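Dextranase (Pseudarthrobacter oxydans, PDB 6NZS) catalyses the endohydrolysis of alpha-1,6-glucosidic linkages in dextran, as a member of glycoside hydrolase family 49. Local coordinates at residues V19-T23 with G24-N28; I59-G63 with K64-G68. One frame throughout, in Å; residues are numbered along the deposited sequence.

Contact 1 (V19-T23 with G24-N28)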
loop_
_atom_site.group_PDB
_atom_site.type_symbol
_atom_site.label_atom_id
_atom_site.label_comp_id
_atom_site.label_asym_id
_atom_site.label_seq_id
_atom_site.Cartn_x
_atom_site.Cartn_y
_atom_site.Cartn_z
ATOM N N VAL A 19 5.876 18.159 16.739
ATOM C CA VAL A 19 5.827 19.507 16.187
ATOM C C VAL A 19 4.715 19.584 15.151
ATOM O O VAL A 19 4.395 18.603 14.466
ATOM C CB VAL A 19 7.168 19.936 15.538
ATOM C CG1 VAL A 19 8.287 19.952 16.566
ATOM C CG2 VAL A 19 7.512 19.028 14.354
ATOM N N PHE A 20 4.122 20.764 15.030
ATOM C CA PHE A 20 3.276 21.078 13.891
ATOM C C PHE A 20 4.168 21.618 12.781
ATOM O O PHE A 20 4.966 22.534 13.013
ATOM C CB PHE A 20 2.236 22.131 14.269
ATOM C CG PHE A 20 1.174 21.634 15.212
ATOM C CD1 PHE A 20 0.307 20.613 14.842
ATOM C CD2 PHE A 20 1.036 22.195 16.476
ATOM C CE1 PHE A 20 -0.676 20.158 15.714
ATOM C CE2 PHE A 20 0.055 21.749 17.354
ATOM C CZ PHE A 20 -0.806 20.727 16.973
ATOM N N ASN A 21 4.044 21.049 11.583
ATOM C CA ASN A 21 4.879 21.471 10.464
ATOM C C ASN A 21 4.218 20.967 9.187
ATOM O O ASN A 21 4.184 19.752 8.947
ATOM C CB ASN A 21 6.290 20.903 10.626
ATOM C CG ASN A 21 7.240 21.356 9.536
ATOM O OD1 ASN A 21 6.827 21.655 8.415
ATOM N ND2 ASN A 21 8.537 21.375 9.855
ATOM N N THR A 22 3.706 21.889 8.371
ATOM C CA THR A 22 3.104 21.550 7.087
ATOM C C THR A 22 3.955 21.988 5.909
ATOM O O THR A 22 3.501 21.893 4.766
ATOM C CB THR A 22 1.704 22.150 6.948
ATOM O OG1 THR A 22 1.767 23.572 7.152
ATOM C CG2 THR A 22 0.736 21.522 7.940
ATOM N N THR A 23 5.175 22.472 6.153
ATOM C CA THR A 23 5.937 23.160 5.120
ATOM C C THR A 23 7.302 22.569 4.811
ATOM O O THR A 23 7.835 22.859 3.736
ATOM C CB THR A 23 6.135 24.645 5.475
ATOM O OG1 THR A 23 6.957 24.750 6.639
ATOM C CG2 THR A 23 4.798 25.332 5.734
ATOM N N GLY A 24 7.895 21.786 5.704
ATOM C CA GLY A 24 9.252 21.349 5.494
ATOM C C GLY A 24 9.615 20.154 6.343
ATOM O O GLY A 24 8.795 19.620 7.097
ATOM N N PRO A 25 10.858 19.694 6.216
ATOM C CA PRO A 25 11.285 18.512 6.969
ATOM C C PRO A 25 11.342 18.813 8.453
ATOM O O PRO A 25 11.702 19.916 8.870
ATOM C CB PRO A 25 12.685 18.226 6.412
ATOM C CG PRO A 25 13.150 19.548 5.888
ATOM C CD PRO A 25 11.920 20.210 5.337
ATOM N N THR A 26 10.958 17.829 9.259
ATOM C CA THR A 26 11.096 18.015 10.690
ATOM C C THR A 26 12.542 17.755 11.108
ATOM O O THR A 26 13.327 17.133 10.382
ATOM C CB THR A 26 10.143 17.090 11.446
ATOM O OG1 THR A 26 10.397 15.736 11.060
ATOM C CG2 THR A 26 8.705 17.436 11.104
ATOM N N GLY A 27 12.893 18.257 12.290
ATOM C CA GLY A 27 14.215 18.003 12.826
ATOM C C GLY A 27 14.436 16.532 13.120
ATOM O O GLY A 27 13.498 15.740 13.231
ATOM N N ASN A 28 15.715 16.163 13.244
ATOM C CA ASN A 28 16.056 14.765 13.493
ATOM C C ASN A 28 15.394 14.241 14.758
ATOM O O ASN A 28 15.034 13.060 14.827
ATOM C CB ASN A 28 17.572 14.610 13.591
ATOM C CG ASN A 28 18.249 14.705 12.243
ATOM O OD1 ASN A 28 17.597 14.930 11.225
ATOM N ND2 ASN A 28 19.568 14.534 12.227
HETATM O O HOH W 1 10.987 22.515 8.279
#

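Contact 2 (I59-G63 with K64-G68)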
loop_
_atom_site.group_PDB
_atom_site.type_symbol
_atom_site.label_atom_id
_atom_site.label_comp_id
_atom_site.label_asym_id
_atom_site.label_seq_id
_atom_site.Cartn_x
_atom_site.Cartn_y
_atom_site.Cartn_z
ATOM N N ILE A 59 3.796 14.380 4.713
ATOM C CA ILE A 59 3.522 15.328 3.633
ATOM C C ILE A 59 4.462 15.025 2.474
ATOM O O ILE A 59 5.517 14.397 2.660
ATOM C CB ILE A 59 3.638 16.801 4.107
ATOM C CG1 ILE A 59 5.095 17.201 4.369
ATOM C CG2 ILE A 59 2.802 17.024 5.348
ATOM C CD1 ILE A 59 5.261 18.704 4.704
ATOM N N PRO A 60 4.091 15.430 1.254
ATOM C CA PRO A 60 4.881 15.064 0.068
ATOM C C PRO A 60 6.311 15.579 0.160
ATOM O O PRO A 60 6.548 16.763 0.418
ATOM C CB PRO A 60 4.110 15.722 -1.086
ATOM C CG PRO A 60 2.694 15.816 -0.577
ATOM C CD PRO A 60 2.828 16.097 0.894
ATOM N N ARG A 61 7.266 14.673 -0.054
ATOM C CA ARG A 61 8.698 14.959 0.030
ATOM C C ARG A 61 9.126 15.412 1.414
ATOM O O ARG A 61 10.213 15.975 1.569
ATOM C CB ARG A 61 9.166 16.002 -1.003
ATOM C CG ARG A 61 8.646 15.801 -2.397
ATOM C CD ARG A 61 9.497 16.587 -3.405
ATOM N NE ARG A 61 8.980 16.410 -4.753
ATOM C CZ ARG A 61 8.067 17.196 -5.308
ATOM N NH1 ARG A 61 7.598 18.246 -4.644
ATOM N NH2 ARG A 61 7.632 16.933 -6.530
ATOM N N SER A 62 8.288 15.212 2.436
ATOM C CA SER A 62 8.499 15.854 3.731
ATOM C C SER A 62 8.614 17.372 3.614
ATOM O O SER A 62 9.189 18.012 4.492
ATOM C CB SER A 62 9.695 15.279 4.513
ATOM O OG SER A 62 9.295 14.258 5.418
ATOM N N GLY A 63 8.075 17.956 2.548
ATOM C CA GLY A 63 8.152 19.390 2.341
ATOM C C GLY A 63 9.479 19.874 1.815
ATOM O O GLY A 63 9.677 21.091 1.692
ATOM N N LYS A 64 10.392 18.964 1.504
ATOM C CA LYS A 64 11.693 19.341 0.979
ATOM C C LYS A 64 11.588 19.726 -0.488
ATOM O O LYS A 64 10.710 19.261 -1.221
ATOM C CB LYS A 64 12.678 18.180 1.124
ATOM C CG LYS A 64 13.010 17.856 2.564
ATOM C CD LYS A 64 13.990 16.701 2.648
ATOM C CE LYS A 64 13.266 15.371 2.572
ATOM N NZ LYS A 64 14.215 14.219 2.614
ATOM N N ASP A 65 12.488 20.608 -0.911
ATOM C CA ASP A 65 12.708 20.787 -2.332
ATOM C C ASP A 65 13.412 19.560 -2.899
ATOM O O ASP A 65 13.981 18.744 -2.170
ATOM C CB ASP A 65 13.595 22.007 -2.586
ATOM C CG ASP A 65 12.911 23.313 -2.242
ATOM O OD1 ASP A 65 11.668 23.390 -2.327
ATOM O OD2 ASP A 65 13.631 24.272 -1.900
ATOM N N LYS A 66 13.355 19.428 -4.222
ATOM C CA LYS A 66 14.134 18.404 -4.905
ATOM C C LYS A 66 15.612 18.754 -4.788
ATOM O O LYS A 66 16.040 19.824 -5.238
ATOM C CB LYS A 66 13.728 18.346 -6.374
ATOM C CG LYS A 66 12.266 17.985 -6.590
ATOM C CD LYS A 66 11.921 18.042 -8.067
ATOM C CE LYS A 66 10.505 17.565 -8.330
ATOM N NZ LYS A 66 10.143 17.602 -9.766
ATOM N N ILE A 67 16.390 17.872 -4.172
ATOM C CA ILE A 67 17.817 18.096 -3.972
ATOM C C ILE A 67 18.570 17.184 -4.928
ATOM O O ILE A 67 18.501 15.953 -4.816
ATOM C CB ILE A 67 18.240 17.862 -2.517
ATOM C CG1 ILE A 67 17.616 18.919 -1.602
ATOM C CG2 ILE A 67 19.761 17.869 -2.396
ATOM C CD1 ILE A 67 17.777 20.334 -2.089
ATOM N N GLY A 68 19.287 17.785 -5.874
ATOM C CA GLY A 68 20.105 17.031 -6.799
ATOM C C GLY A 68 19.418 16.591 -8.072
ATOM O O GLY A 68 20.002 15.802 -8.826
HETATM O O HOH W 2 8.333 19.644 -2.168
#

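Contact 1 (V19-T23 with G24-N28)
Asn21 OD1 accepts from Gly24 N across the contact and from Thr23 N in an Asx turn, where the chain leaves strand 18-20 of the N-terminal Ig-like domain and bends into the loop leading to strand 31-33. This doubly gripped oxygen is the tight part of the local contact. Thr23 N lies 2.9 Å from Asn21 OD1, nearly in line with the side-chain C=O. Gly24 N, also 2.9 Å from Asn21 OD1, comes in at 137° and tilts 16° from the carbonyl plane. With Asn21 CG anti to the backbone N (chi1 -177°), the carboxamide points at the returning chain, where OD1 meets both donors. Gly24 runs almost fully extended, and a side chain built on it would strike the ring of Pro25. Were Asn21 replaced by an alanine, the N-H groups of Thr23 and Gly24 would probably lose their shared acceptor and the turn would be left free to shift. Arg32 NH1, on strand 31-33, donates to the carbonyl oxygens of Asn21 and Gly24.

The other end of the carboxamide is held more loosely. Asn21 ND2 lies 3.6 Å from Pro25 O without bonding to it, and a water joins the two instead. Methyl contact is equally thin: Val19 CG2 meets Thr26 CG2 at 3.8 Å, the two branches crossing at a slant, and Thr23 is exposed at the outer corner. In the bridge itself, the water accepts from Asn21 ND2 at 3.1 Å and donates to Pro25 O at 2.8 Å.

Contact 2 (I59-G63 with K64-G68)
Arg61 and Lys66 cross at a slant beside a turn that follows strand 51-58 of the Ig-like domain. Successive backbone bonds from Ser62 N to Ile59 O, Gly63 N to Pro60 O and Lys64 N to Arg61 O wind residues 59-64 into a short left-handed turn, with positive phi at Arg61, Ser62 and Gly63. In the last of these, Lys64 N lies 3.0 Å from Arg61 O, above the carbonyl plane rather than in it.

From this turn the Arg61 chain runs extended from CG to NE, and Lys66 CG lies over one face of its guanidinium. Farther along, Lys66 CE packs 3.4 Å from Arg61 NH2. The like charges come near each other, Lys66 NZ being 4.2 Å from Arg61 NH2, but acids nearby probably offset them: Asp73 forms a salt bridge with Arg61 NE, and Glu76 with Lys66 NZ.

Lys64 goes another way. Its chain bends at chi3 (-84°) and folds back over the turn, bringing CE to 3.3 Å from Arg61 O and 4.1 Å from Ser62 CB. Its NZ bonds to Glu287 O and Ser62 OG to Glu336, tying the turn to loops that follow strands of the parallel beta-solenoid. At the guanidinium edge, a water in its plane accepts from Arg61 NH1 at 2.9 Å and donates to Lys64 O at 2.6 Å.

Both contacts are local and lie at the surface of the N-terminal Ig-like domain, their centres about 11 Å apart; neither is a core contact, although contact 2 includes the buried Ser62. They hold different elements: contact 1 starts on strand 18-20 and runs into the loop after it, whereas contact 2 lies between strand 51-58 and helix 76-81. The first depends on a neutral carboxamide capturing backbone N-H groups, the second on backbone winding and long cationic side chains. They touch directly, with Pro25 CG 3.7 Å from Lys64 CG and Ile59 CD1 3.6 Å from Thr22 O. Contact 1 reaches Lys263 through Gly27 O, and contact 2 likewise bonds to later parts of the chain.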